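Long-range contacts in PA1221 (PDB 4DG9), which belongs to the ANL family of AMP-binding enzymes and carries a phosphopantetheine attachment domain in the same chain: residues A[309-314]-A[396-401]; A[104-109]-A[211-216]; A[24-29]-A[189-194]. One frame throughout, in Å; residues are numbered along the deposited sequence.

Along the chain contact 3 opens first (24-29), contact 2 next (104-109); 189-194 then closes contact 3 and 211-216 contact 2, so these two interlock, whereas contact 1 follows in series. The centres lie about 20 Å (1 to 2), 18 Å (1 to 3) and 21 Å (2 to 3) apart. Contacts 1 and 2 both reach the bound DG9 and meet where Thr-312 packs on Asp-216. Contact 3 touches contact 1 through Arg-191, probably hydrogen-bonded to the carbonyl of Asn-314. Trp-223 of helix 217-226 bonds Tyr-104 of contact 2 and packs on Val-29 and Ile-189 of contact 3, so this helix is shared by the two.

Contact 1. Residues A[309-314]-A[396-401]; sequences YGPTEN and RAYRTG. With DG9 (5'-({[(2R,3R)-3-amino-2-{[2-({N-[(2R)-2-hydroxy-3,3-dimethyl-4-{[oxido(oxo)phosphonio]oxy}butanoyl]-beta-alanyl}amino)ethyl]sulfanyl}-4-methylpentyl]sulfonyl}amino)-5'-deoxyadenosine), chain B.
Glu-313 lies across the ring of Tyr-398, and its side chain can be followed atom by atom over that face. CB sits almost above the ring centre, 3.6 Å from the centroid of Tyr-398 and 14° off the normal, a CH-pi contact. With CG beside its own backbone N (chi1 -69°), a bend at chi2 lays the rest of the chain along the ring toward the phenol end, where Glu-313 CG is 3.5 Å from Tyr-398 CZ. The carboxylate then comes to rest by the hydroxyl, its plane nearly parallel to the ring. Both carboxylate oxygens are near Tyr-398 OH, but at angles too poor for hydrogen bonds. They are held from outside instead, OE1 by a salt bridge to Arg-428 and OE2 by the hydroxyl of Tyr-374.

Pro-311 fills in at the rim of the same ring: its CG is 4.0 Å from Tyr-398 CE2, near the ring plane, and 3.9 Å from the methyl CG2 of Thr-400. Further along, Tyr-309 OH comes within 3.6 Å of Thr-400 OG1 without bonding to it. Tyr-309 OH pairs with Asp-402, and Thr-400 OG1 with the carbonyl of Ile-363.

The loop's other side faces DG9. The ring of Tyr-309 has DG9 C5 at its edge, 3.8 Å from Tyr-309 CD1, and Thr-312 N makes a weak hydrogen bond of 3.3 Å to DG9 O3P, with Thr-312 OG1 weakly bonded to the same oxygen. The sequence Tyr-Gly-Pro-Thr-Glu is the A5 core motif of the ANL family and Tyr-Arg-Thr-Gly, followed by Asp-402, is A7; this is their meeting at the nucleotide pocket, where Asp-402 also bonds DG9.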
loop_
_atom_site.group_PDB
_atom_site.type_symbol
_atom_site.label_atom_id
_atom_site.label_comp_id
_atom_site.label_asym_id
_atom_site.label_seq_id
_atom_site.Cartn_x
_atom_site.Cartn_y
_atom_site.Cartn_z
ATOM N N TYR A 309 -8.154 7.675 -5.533
ATOM C CA TYR A 309 -6.981 8.524 -5.395
ATOM C C TYR A 309 -6.936 9.126 -3.993
ATOM O O TYR A 309 -7.962 9.565 -3.447
ATOM C CB TYR A 309 -6.978 9.637 -6.471
ATOM C CG TYR A 309 -6.232 10.893 -6.046
ATOM C CD1 TYR A 309 -4.907 11.085 -6.384
ATOM C CD2 TYR A 309 -6.855 11.869 -5.272
ATOM C CE1 TYR A 309 -4.209 12.214 -5.965
ATOM C CE2 TYR A 309 -6.168 13.005 -4.855
ATOM C CZ TYR A 309 -4.841 13.174 -5.204
ATOM O OH TYR A 309 -4.144 14.311 -4.798
ATOM N N GLY A 310 -5.765 9.118 -3.378
ATOM C CA GLY A 310 -5.542 10.039 -2.273
ATOM C C GLY A 310 -4.264 9.810 -1.496
ATOM O O GLY A 310 -3.735 8.704 -1.468
ATOM N N PRO A 311 -3.773 10.859 -0.833
ATOM C CA PRO A 311 -2.616 10.757 0.054
ATOM C C PRO A 311 -3.017 10.231 1.436
ATOM O O PRO A 311 -4.144 10.469 1.863
ATOM C CB PRO A 311 -2.113 12.209 0.153
ATOM C CG PRO A 311 -3.073 13.050 -0.621
ATOM C CD PRO A 311 -4.286 12.232 -0.911
ATOM N N THR A 312 -2.095 9.554 2.114
ATOM C CA THR A 312 -2.272 9.114 3.497
ATOM C C THR A 312 -2.777 10.226 4.413
ATOM O O THR A 312 -3.589 9.987 5.301
ATOM C CB THR A 312 -0.927 8.614 4.079
ATOM O OG1 THR A 312 -0.408 7.570 3.253
ATOM C CG2 THR A 312 -1.107 8.097 5.491
ATOM N N GLU A 313 -2.284 11.439 4.201
ATOM C CA GLU A 313 -2.656 12.588 5.029
ATOM C C GLU A 313 -4.160 12.876 5.063
ATOM O O GLU A 313 -4.665 13.480 6.001
ATOM C CB GLU A 313 -1.899 13.840 4.554
ATOM C CG GLU A 313 -0.384 13.818 4.825
ATOM C CD GLU A 313 0.435 13.054 3.770
ATOM O OE1 GLU A 313 -0.144 12.307 2.918
ATOM O OE2 GLU A 313 1.679 13.213 3.803
ATOM N N ASN A 314 -4.846 12.523 3.983
ATOM C CA ASN A 314 -6.307 12.595 3.874
ATOM C C ASN A 314 -7.047 11.261 4.064
ATOM O O ASN A 314 -8.186 11.110 3.634
ATOM C CB ASN A 314 -6.775 13.372 2.633
ATOM C CG ASN A 314 -8.215 13.804 2.739
ATOM O OD1 ASN A 314 -8.722 14.039 3.841
ATOM N ND2 ASN A 314 -8.890 13.909 1.598
ATOM N N ARG A 396 -9.630 24.214 7.702
ATOM C CA ARG A 396 -8.382 23.480 7.706
ATOM C C ARG A 396 -8.280 22.708 6.400
ATOM O O ARG A 396 -9.260 22.154 5.904
ATOM C CB ARG A 396 -8.326 22.523 8.891
ATOM C CG ARG A 396 -6.996 21.840 9.027
ATOM C CD ARG A 396 -6.736 21.412 10.458
ATOM N NE ARG A 396 -5.456 20.715 10.563
ATOM C CZ ARG A 396 -5.310 19.401 10.427
ATOM N NH1 ARG A 396 -6.370 18.636 10.187
ATOM N NH2 ARG A 396 -4.107 18.854 10.530
ATOM N N ALA A 397 -7.086 22.682 5.842
ATOM C CA ALA A 397 -6.861 22.060 4.558
ATOM C C ALA A 397 -5.500 21.391 4.546
ATOM O O ALA A 397 -4.633 21.690 5.382
ATOM C CB ALA A 397 -6.946 23.102 3.455
ATOM N N TYR A 398 -5.329 20.474 3.602
ATOM C CA TYR A 398 -4.024 19.901 3.303
ATOM C C TYR A 398 -3.710 20.023 1.821
ATOM O O TYR A 398 -4.546 19.711 0.983
ATOM C CB TYR A 398 -3.975 18.447 3.731
ATOM C CG TYR A 398 -2.789 17.675 3.214
ATOM C CD1 TYR A 398 -1.543 17.782 3.818
ATOM C CD2 TYR A 398 -2.923 16.817 2.141
ATOM C CE1 TYR A 398 -0.463 17.059 3.358
ATOM C CE2 TYR A 398 -1.857 16.093 1.673
ATOM C CZ TYR A 398 -0.630 16.209 2.281
ATOM O OH TYR A 398 0.426 15.475 1.798
ATOM N N ARG A 399 -2.503 20.497 1.513
ATOM C CA ARG A 399 -2.036 20.651 0.134
ATOM C C ARG A 399 -1.340 19.371 -0.337
ATOM O O ARG A 399 -0.306 18.974 0.208
ATOM C CB ARG A 399 -1.063 21.823 0.034
ATOM C CG ARG A 399 -1.543 23.126 0.666
ATOM C CD ARG A 399 -0.482 24.218 0.511
ATOM N NE ARG A 399 -0.258 24.544 -0.896
ATOM C CZ ARG A 399 -0.879 25.528 -1.543
ATOM N NH1 ARG A 399 -1.745 26.304 -0.904
ATOM N NH2 ARG A 399 -0.626 25.743 -2.828
ATOM N N THR A 400 -1.900 18.735 -1.358
ATOM C CA THR A 400 -1.442 17.412 -1.748
ATOM C C THR A 400 -0.096 17.449 -2.437
ATOM O O THR A 400 0.721 16.551 -2.262
ATOM C CB THR A 400 -2.456 16.714 -2.663
ATOM O OG1 THR A 400 -2.570 17.440 -3.896
ATOM C CG2 THR A 400 -3.824 16.640 -1.975
ATOM N N GLY A 401 0.132 18.486 -3.231
ATOM C CA GLY A 401 1.329 18.549 -4.053
ATOM C C GLY A 401 1.110 17.823 -5.364
ATOM O O GLY A 401 2.047 17.635 -6.138
HETATM C C DG9 B . -2.086 5.456 -0.611
HETATM N N DG9 B . 0.083 7.740 -2.159
HETATM S S DG9 B . 0.072 7.269 -0.636
HETATM C C1 DG9 B . -1.470 6.811 -0.222
HETATM N N1 DG9 B . -3.880 8.039 -9.832
HETATM O O1 DG9 B . -0.736 11.920 -3.688
HETATM C C2 DG9 B . -2.704 8.689 -9.898
HETATM N N2 DG9 B . -4.369 6.111 0.024
HETATM O O2 DG9 B . 0.622 11.257 -5.971
HETATM C C3 DG9 B . -0.715 8.905 -2.488
HETATM N N3 DG9 B . -1.936 8.895 -8.819
HETATM O O3 DG9 B . 6.824 -4.859 -4.406
HETATM C C4 DG9 B . -2.326 8.432 -7.604
HETATM C C5 DG9 B . -3.531 7.757 -7.500
HETATM C C6 DG9 B . -4.312 7.564 -8.646
HETATM N N6 DG9 B . -5.499 6.910 -8.596
HETATM N N7 DG9 B . -3.673 7.427 -6.198
HETATM C C8 DG9 B . -2.594 7.879 -5.514
HETATM N N9 DG9 B . -1.773 8.484 -6.378
HETATM C CA DG9 B . -3.489 5.795 -1.144
HETATM C CB DG9 B . -4.192 4.784 -2.051
HETATM C "C1'" DG9 B . -0.477 9.120 -6.029
HETATM S S1P DG9 B . -1.119 4.417 -1.675
HETATM C "C2'" DG9 B . -0.652 10.613 -5.773
HETATM P P2A DG9 B . 6.717 -6.306 -3.934
HETATM C C2P DG9 B . -1.587 2.779 -1.193
HETATM O O2P DG9 B . 1.082 6.288 -0.391
HETATM C "C3'" DG9 B . -1.047 10.663 -4.311
HETATM C C3P DG9 B . -0.662 2.138 -0.160
HETATM O O3P DG9 B . 0.327 8.439 0.149
HETATM C "C4'" DG9 B . -0.181 9.544 -3.754
HETATM O "O4'" DG9 B . -0.036 8.562 -4.794
HETATM O O4A DG9 B . 7.537 -6.740 -2.736
HETATM N N4P DG9 B . 0.354 1.330 -0.804
HETATM C C5P DG9 B . 0.445 0.010 -0.668
HETATM O O5P DG9 B . -0.349 -0.669 -0.039
HETATM O O6A DG9 B . 5.173 -6.658 -3.611
HETATM C C6P DG9 B . 1.618 -0.640 -1.357
HETATM C C7P DG9 B . 1.095 -1.561 -2.450
HETATM N N8P DG9 B . 2.122 -2.438 -2.973
HETATM C C9P DG9 B . 2.399 -3.606 -2.398
HETATM O O9P DG9 B . 1.802 -4.013 -1.418
HETATM C CAP DG9 B . 3.499 -4.430 -3.009
HETATM O OAP DG9 B . 4.178 -3.675 -4.011
HETATM C CBP DG9 B . 2.984 -5.730 -3.626
HETATM C CCP DG9 B . 4.088 -6.353 -4.479
HETATM C CDP DG9 B . 2.655 -6.652 -2.464
HETATM C CEP DG9 B . 1.729 -5.507 -4.461
HETATM C CG1 DG9 B . -4.962 3.712 -1.289
HETATM C CG2 DG9 B . -5.149 5.532 -2.975
#

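Contact 2. Residues A[104-109]-A[211-216]. With DG9 (5'-({[(2R,3R)-3-amino-2-{[2-({N-[(2R)-2-hydroxy-3,3-dimethyl-4-{[oxido(oxo)phosphonio]oxy}butanoyl]-beta-alanyl}amino)ethyl]sulfanyl}-4-methylpentyl]sulfonyl}amino)-5'-deoxyadenosine), chain B.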
loop_
_atom_site.group_PDB
_atom_site.type_symbol
_atom_site.label_atom_id
_atom_site.label_comp_id
_atom_site.label_asym_id
_atom_site.label_seq_id
_atom_site.Cartn_x
_atom_site.Cartn_y
_atom_site.Cartn_z
ATOM N N TYR A 104 -3.657 2.042 16.675
ATOM C CA TYR A 104 -2.732 0.977 16.256
ATOM C C TYR A 104 -1.623 1.405 15.304
ATOM O O TYR A 104 -1.720 2.393 14.562
ATOM C CB TYR A 104 -3.447 -0.282 15.742
ATOM C CG TYR A 104 -4.336 -0.080 14.530
ATOM C CD1 TYR A 104 -3.816 -0.146 13.239
ATOM C CD2 TYR A 104 -5.705 0.161 14.679
ATOM C CE1 TYR A 104 -4.635 0.031 12.131
ATOM C CE2 TYR A 104 -6.524 0.347 13.590
ATOM C CZ TYR A 104 -5.993 0.280 12.309
ATOM O OH TYR A 104 -6.820 0.457 11.213
ATOM N N LEU A 105 -0.525 0.680 15.421
ATOM C CA LEU A 105 0.630 0.856 14.574
ATOM C C LEU A 105 1.089 -0.525 14.109
ATOM O O LEU A 105 1.411 -1.383 14.925
ATOM C CB LEU A 105 1.754 1.541 15.362
ATOM C CG LEU A 105 3.071 1.612 14.580
ATOM C CD1 LEU A 105 2.856 2.322 13.213
ATOM C CD2 LEU A 105 4.206 2.247 15.405
ATOM N N TYR A 106 1.124 -0.752 12.806
ATOM C CA TYR A 106 1.634 -2.020 12.338
ATOM C C TYR A 106 3.151 -2.007 12.353
ATOM O O TYR A 106 3.779 -1.205 11.686
ATOM C CB TYR A 106 1.137 -2.348 10.936
ATOM C CG TYR A 106 1.460 -3.765 10.531
ATOM C CD1 TYR A 106 0.790 -4.841 11.113
ATOM C CD2 TYR A 106 2.441 -4.035 9.586
ATOM C CE1 TYR A 106 1.090 -6.153 10.764
ATOM C CE2 TYR A 106 2.738 -5.338 9.219
ATOM C CZ TYR A 106 2.054 -6.391 9.810
ATOM O OH TYR A 106 2.351 -7.683 9.454
ATOM N N ILE A 107 3.736 -2.905 13.129
ATOM C CA ILE A 107 5.167 -3.104 13.094
ATOM C C ILE A 107 5.454 -4.280 12.193
ATOM O O ILE A 107 5.077 -5.397 12.503
ATOM C CB ILE A 107 5.676 -3.460 14.458
ATOM C CG1 ILE A 107 5.312 -2.341 15.430
ATOM C CG2 ILE A 107 7.176 -3.722 14.386
ATOM C CD1 ILE A 107 5.918 -0.995 15.039
ATOM N N ASP A 108 6.109 -4.025 11.069
ATOM C CA ASP A 108 6.401 -5.063 10.094
ATOM C C ASP A 108 7.744 -5.679 10.471
ATOM O O ASP A 108 8.756 -4.986 10.493
ATOM C CB ASP A 108 6.462 -4.432 8.701
ATOM C CG ASP A 108 6.745 -5.442 7.600
ATOM O OD1 ASP A 108 7.192 -6.573 7.924
ATOM O OD2 ASP A 108 6.528 -5.086 6.410
ATOM N N LEU A 109 7.768 -6.966 10.797
ATOM C CA LEU A 109 9.027 -7.567 11.250
ATOM C C LEU A 109 9.894 -8.016 10.077
ATOM O O LEU A 109 10.976 -8.549 10.267
ATOM C CB LEU A 109 8.822 -8.690 12.282
ATOM C CG LEU A 109 8.373 -8.285 13.699
ATOM C CD1 LEU A 109 8.409 -9.486 14.644
ATOM C CD2 LEU A 109 9.215 -7.155 14.267
ATOM N N SER A 211 -3.947 -5.848 1.492
ATOM C CA SER A 211 -2.989 -4.751 1.559
ATOM C C SER A 211 -2.175 -4.654 2.854
ATOM O O SER A 211 -2.682 -4.943 3.936
ATOM C CB SER A 211 -3.706 -3.433 1.284
ATOM O OG SER A 211 -4.207 -3.448 -0.036
ATOM N N PRO A 212 -0.897 -4.245 2.736
ATOM C CA PRO A 212 -0.034 -4.069 3.909
ATOM C C PRO A 212 -0.610 -3.057 4.908
ATOM O O PRO A 212 -0.997 -1.967 4.556
ATOM C CB PRO A 212 1.291 -3.586 3.307
ATOM C CG PRO A 212 0.949 -3.096 1.946
ATOM C CD PRO A 212 -0.169 -3.981 1.484
ATOM N N LEU A 213 -0.649 -3.451 6.167
ATOM C CA LEU A 213 -1.312 -2.678 7.197
ATOM C C LEU A 213 -0.434 -1.523 7.681
ATOM O O LEU A 213 -0.863 -0.711 8.513
ATOM C CB LEU A 213 -1.683 -3.606 8.356
ATOM C CG LEU A 213 -2.608 -3.114 9.456
ATOM C CD1 LEU A 213 -3.853 -2.417 8.895
ATOM C CD2 LEU A 213 -2.980 -4.301 10.320
ATOM N N SER A 214 0.798 -1.450 7.182
ATOM C CA SER A 214 1.584 -0.230 7.367
ATOM C C SER A 214 0.968 0.974 6.626
ATOM O O SER A 214 1.201 2.123 6.992
ATOM C CB SER A 214 3.017 -0.428 6.906
ATOM O OG SER A 214 3.671 -1.383 7.714
ATOM N N PHE A 215 0.173 0.718 5.593
ATOM C CA PHE A 215 -0.377 1.816 4.806
ATOM C C PHE A 215 -1.899 1.759 4.720
ATOM O O PHE A 215 -2.520 0.892 5.333
ATOM C CB PHE A 215 0.327 1.891 3.452
ATOM C CG PHE A 215 1.822 1.745 3.569
ATOM C CD1 PHE A 215 2.610 2.829 3.930
ATOM C CD2 PHE A 215 2.434 0.511 3.386
ATOM C CE1 PHE A 215 3.976 2.694 4.064
ATOM C CE2 PHE A 215 3.804 0.370 3.523
ATOM C CZ PHE A 215 4.573 1.462 3.860
ATOM N N ASP A 216 -2.498 2.707 4.004
ATOM C CA ASP A 216 -3.918 2.993 4.208
ATOM C C ASP A 216 -4.951 2.362 3.261
ATOM O O ASP A 216 -6.136 2.694 3.348
ATOM C CB ASP A 216 -4.176 4.499 4.396
ATOM C CG ASP A 216 -3.813 5.317 3.174
ATOM O OD1 ASP A 216 -4.042 6.548 3.190
ATOM O OD2 ASP A 216 -3.286 4.734 2.204
HETATM C C DG9 B . -2.086 5.456 -0.611
HETATM N N DG9 B . 0.083 7.740 -2.159
HETATM S S DG9 B . 0.072 7.269 -0.636
HETATM C C1 DG9 B . -1.470 6.811 -0.222
HETATM N N1 DG9 B . -3.880 8.039 -9.832
HETATM O O1 DG9 B . -0.736 11.920 -3.688
HETATM C C2 DG9 B . -2.704 8.689 -9.898
HETATM N N2 DG9 B . -4.369 6.111 0.024
HETATM O O2 DG9 B . 0.622 11.257 -5.971
HETATM C C3 DG9 B . -0.715 8.905 -2.488
HETATM N N3 DG9 B . -1.936 8.895 -8.819
HETATM O O3 DG9 B . 6.824 -4.859 -4.406
HETATM C C4 DG9 B . -2.326 8.432 -7.604
HETATM C C5 DG9 B . -3.531 7.757 -7.500
HETATM C C6 DG9 B . -4.312 7.564 -8.646
HETATM N N6 DG9 B . -5.499 6.910 -8.596
HETATM N N7 DG9 B . -3.673 7.427 -6.198
HETATM C C8 DG9 B . -2.594 7.879 -5.514
HETATM N N9 DG9 B . -1.773 8.484 -6.378
HETATM C CA DG9 B . -3.489 5.795 -1.144
HETATM C CB DG9 B . -4.192 4.784 -2.051
HETATM C "C1'" DG9 B . -0.477 9.120 -6.029
HETATM S S1P DG9 B . -1.119 4.417 -1.675
HETATM C "C2'" DG9 B . -0.652 10.613 -5.773
HETATM P P2A DG9 B . 6.717 -6.306 -3.934
HETATM C C2P DG9 B . -1.587 2.779 -1.193
HETATM O O2P DG9 B . 1.082 6.288 -0.391
HETATM C "C3'" DG9 B . -1.047 10.663 -4.311
HETATM C C3P DG9 B . -0.662 2.138 -0.160
HETATM O O3P DG9 B . 0.327 8.439 0.149
HETATM C "C4'" DG9 B . -0.181 9.544 -3.754
HETATM O "O4'" DG9 B . -0.036 8.562 -4.794
HETATM O O4A DG9 B . 7.537 -6.740 -2.736
HETATM N N4P DG9 B . 0.354 1.330 -0.804
HETATM C C5P DG9 B . 0.445 0.010 -0.668
HETATM O O5P DG9 B . -0.349 -0.669 -0.039
HETATM O O6A DG9 B . 5.173 -6.658 -3.611
HETATM C C6P DG9 B . 1.618 -0.640 -1.357
HETATM C C7P DG9 B . 1.095 -1.561 -2.450
HETATM N N8P DG9 B . 2.122 -2.438 -2.973
HETATM C C9P DG9 B . 2.399 -3.606 -2.398
HETATM O O9P DG9 B . 1.802 -4.013 -1.418
HETATM C CAP DG9 B . 3.499 -4.430 -3.009
HETATM O OAP DG9 B . 4.178 -3.675 -4.011
HETATM C CBP DG9 B . 2.984 -5.730 -3.626
HETATM C CCP DG9 B . 4.088 -6.353 -4.479
HETATM C CDP DG9 B . 2.655 -6.652 -2.464
HETATM C CEP DG9 B . 1.729 -5.507 -4.461
HETATM C CG1 DG9 B . -4.962 3.712 -1.289
HETATM C CG2 DG9 B . -5.149 5.532 -2.975
HETATM O O HOH W 1 -0.087 1.130 10.968
#
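Leu-213 crosses Tyr-106 at about a right angle, presenting its CB to the face of the ring. That carbon is 4.2 Å from the centroid of Tyr-106 and 26° off the normal, so the contact is CH-pi, displaced toward the CG end of the ring: Leu-213 CB to Tyr-106 CG is 3.8 Å. The neighbouring Ser-214 takes the edge instead. Its OG lies in the ring plane, 3.5 Å from Tyr-106 CD2, so consecutive residues of one turn embrace the ring from above and from its rim. Tyr-106 is brought there by its first torsion, with CG trans to the backbone N (chi1 -170°), and its own hydroxyl goes on to a weak hydrogen bond with the carbonyl of Gly-84.

A second crossing, again near a right angle, is that of Leu-213 with Tyr-104, where Leu-213 CD1 meets Tyr-104 CE1 at 4.1 Å. The hydroxyl of Tyr-104 is bonded to Trp-223. The leucine thus bridges two tyrosines on the same side of strand 103-106. Direct polar bonding between the backbones is replaced by a water, which takes the N-H of Tyr-106 at 2.9 Å from Tyr-106 N and gives a proton to Leu-213 O at 3.2 Å.

Residues Pro-212 to Phe-215 form a type I turn, closed by Phe-215 N bonding Pro-212 O. The turn's far side belongs to the ligand: Pro-212 and Phe-215 pack against the arm of DG9, and Asp-216 OD2 accepts a hydrogen bond of 2.8 Å from DG9 N2. This Phe-Asp pair opens the A4 core motif of the family, whose aspartate here grips the ligand amino group, while the turn that ends on this phenylalanine rests on strand 103-106, which pairs with strands 79-83 and 166-171.

Contact 3. Residues A[24-29]-A[189-194]; sequences YAHPTV and ITRLCL
A helix N-cap begins this contact: Thr-28 stands just before helix 29-39, its OG1 bonded to Ala-31 N, and the chain leading into it runs alongside the last turn of helix 186-193. Across the gap Thr-190 makes the one direct hydrogen bond, giving its hydroxyl proton to Pro-27 O at 2.8 Å from Thr-190 OG1. The approach is bent, 143° at the carbonyl oxygen, with the donor tilted 19° from the carbonyl plane. A chi1 of 61° sets OG1 between the backbone N and the carbonyl carbon of Thr-190 and leaves CG2 beside the backbone N, 3.2 Å from the same Pro-27 O and also near Thr-28 O. The same hydroxyl has a weak link to the carbonyl of His-186.

His-26 is braced on two counts. One face of its imidazole is overlain by Arg-191 CB, 4.2 Å from the centroid of the His-26 ring and shifted toward the rim, while the guanidinium stands almost perpendicular to it. In the ring plane a water meets His-26 ND1 at 2.9 Å and donates to Thr-190 O at 2.9 Å, tying the loop to a helix carbonyl. NE2, on the other side, is bonded to the carbonyl of Leu-20, so both ring nitrogens are engaged and the rotation of the ring is fixed.

Apolar contacts finish the seam. Pro-27 CG and Leu-194 CD1 meet tip to tip at 4.0 Å, and Val-29 CG2 lies 3.8 Å from Ile-189 CD1. Underneath, Val-29 and Ile-189 both rest on Trp-223 of helix 217-226, Ile-189 also touches strand 166-171, and the guanidinium of Arg-191 reaches away to Thr-342 at the start of strand 342-347. The N-terminal loop therefore covers one flank of helix 186-193, with helix 217-226 beneath both.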
loop_
_atom_site.group_PDB
_atom_site.type_symbol
_atom_site.label_atom_id
_atom_site.label_comp_id
_atom_site.label_asym_id
_atom_site.label_seq_id
_atom_site.Cartn_x
_atom_site.Cartn_y
_atom_site.Cartn_z
ATOM N N TYR A 24 -16.873 16.055 13.525
ATOM C CA TYR A 24 -17.782 15.677 14.601
ATOM C C TYR A 24 -19.171 15.203 14.117
ATOM O O TYR A 24 -19.997 14.746 14.903
ATOM C CB TYR A 24 -17.788 16.755 15.705
ATOM C CG TYR A 24 -16.366 17.064 16.142
ATOM C CD1 TYR A 24 -15.612 16.120 16.839
ATOM C CD2 TYR A 24 -15.758 18.270 15.814
ATOM C CE1 TYR A 24 -14.293 16.372 17.206
ATOM C CE2 TYR A 24 -14.444 18.546 16.182
ATOM C CZ TYR A 24 -13.714 17.592 16.875
ATOM O OH TYR A 24 -12.407 17.854 17.222
ATOM N N ALA A 25 -19.389 15.274 12.811
ATOM C CA ALA A 25 -20.593 14.727 12.182
ATOM C C ALA A 25 -20.490 13.211 11.933
ATOM O O ALA A 25 -21.442 12.569 11.486
ATOM C CB ALA A 25 -20.853 15.439 10.864
ATOM N N HIS A 26 -19.338 12.636 12.244
ATOM C CA HIS A 26 -19.093 11.245 11.932
ATOM C C HIS A 26 -18.915 10.441 13.209
ATOM O O HIS A 26 -18.432 10.965 14.211
ATOM C CB HIS A 26 -17.866 11.155 11.037
ATOM C CG HIS A 26 -18.029 11.883 9.738
ATOM N ND1 HIS A 26 -18.642 11.320 8.641
ATOM C CD2 HIS A 26 -17.679 13.138 9.367
ATOM C CE1 HIS A 26 -18.659 12.193 7.648
ATOM N NE2 HIS A 26 -18.079 13.305 8.063
ATOM N N PRO A 27 -19.330 9.167 13.189
ATOM C CA PRO A 27 -19.250 8.414 14.442
ATOM C C PRO A 27 -17.856 7.832 14.693
ATOM O O PRO A 27 -16.964 7.901 13.833
ATOM C CB PRO A 27 -20.288 7.293 14.241
ATOM C CG PRO A 27 -20.354 7.081 12.743
ATOM C CD PRO A 27 -20.028 8.427 12.118
ATOM N N THR A 28 -17.677 7.246 15.871
ATOM C CA THR A 28 -16.441 6.554 16.170
ATOM C C THR A 28 -16.488 5.220 15.448
ATOM O O THR A 28 -17.575 4.721 15.151
ATOM C CB THR A 28 -16.276 6.308 17.671
ATOM O OG1 THR A 28 -17.322 5.441 18.128
ATOM C CG2 THR A 28 -16.295 7.646 18.453
ATOM N N VAL A 29 -15.320 4.650 15.160
ATOM C CA VAL A 29 -15.263 3.308 14.596
ATOM C C VAL A 29 -15.985 2.339 15.528
ATOM O O VAL A 29 -16.748 1.487 15.087
ATOM C CB VAL A 29 -13.809 2.830 14.362
ATOM C CG1 VAL A 29 -13.782 1.339 14.032
ATOM C CG2 VAL A 29 -13.150 3.627 13.236
ATOM N N ILE A 189 -11.991 7.357 9.203
ATOM C CA ILE A 189 -12.375 6.017 8.764
ATOM C C ILE A 189 -13.862 5.904 8.504
ATOM O O ILE A 189 -14.273 5.431 7.436
ATOM C CB ILE A 189 -11.966 4.917 9.762
ATOM C CG1 ILE A 189 -10.451 4.916 9.985
ATOM C CG2 ILE A 189 -12.426 3.555 9.262
ATOM C CD1 ILE A 189 -10.033 4.009 11.116
ATOM N N THR A 190 -14.668 6.338 9.474
ATOM C CA THR A 190 -16.119 6.273 9.314
ATOM C C THR A 190 -16.605 7.183 8.179
ATOM O O THR A 190 -17.604 6.897 7.535
ATOM C CB THR A 190 -16.856 6.573 10.613
ATOM O OG1 THR A 190 -16.526 7.897 11.045
ATOM C CG2 THR A 190 -16.474 5.554 11.697
ATOM N N ARG A 191 -15.898 8.276 7.928
ATOM C CA ARG A 191 -16.169 9.057 6.741
ATOM C C ARG A 191 -15.930 8.175 5.513
ATOM O O ARG A 191 -16.760 8.085 4.611
ATOM C CB ARG A 191 -15.240 10.267 6.628
ATOM C CG ARG A 191 -15.282 10.829 5.200
ATOM C CD ARG A 191 -13.973 11.412 4.673
ATOM N NE ARG A 191 -12.936 10.416 4.584
ATOM C CZ ARG A 191 -11.795 10.586 3.933
ATOM N NH1 ARG A 191 -11.559 11.719 3.289
ATOM N NH2 ARG A 191 -10.889 9.615 3.929
ATOM N N LEU A 192 -14.765 7.544 5.465
ATOM C CA LEU A 192 -14.431 6.764 4.287
ATOM C C LEU A 192 -15.510 5.717 3.992
ATOM O O LEU A 192 -15.845 5.476 2.834
ATOM C CB LEU A 192 -13.079 6.095 4.469
ATOM C CG LEU A 192 -12.703 5.073 3.416
ATOM C CD1 LEU A 192 -12.498 5.784 2.091
ATOM C CD2 LEU A 192 -11.426 4.348 3.853
ATOM N N CYS A 193 -16.052 5.109 5.044
ATOM C CA CYS A 193 -16.879 3.908 4.891
ATOM C C CYS A 193 -18.404 4.067 4.890
ATOM O O CYS A 193 -19.119 3.099 4.608
ATOM C CB CYS A 193 -16.474 2.869 5.958
ATOM S SG CYS A 193 -14.738 2.394 5.893
ATOM N N LEU A 194 -18.904 5.265 5.178
ATOM C CA LEU A 194 -20.358 5.468 5.277
ATOM C C LEU A 194 -20.878 6.506 4.284
ATOM O O LEU A 194 -20.161 7.436 3.913
ATOM C CB LEU A 194 -20.769 5.845 6.712
ATOM C CG LEU A 194 -20.211 4.882 7.758
ATOM C CD1 LEU A 194 -20.538 5.320 9.206
ATOM C CD2 LEU A 194 -20.673 3.451 7.472
HETATM O O HOH W 2 -19.777 8.706 8.307
#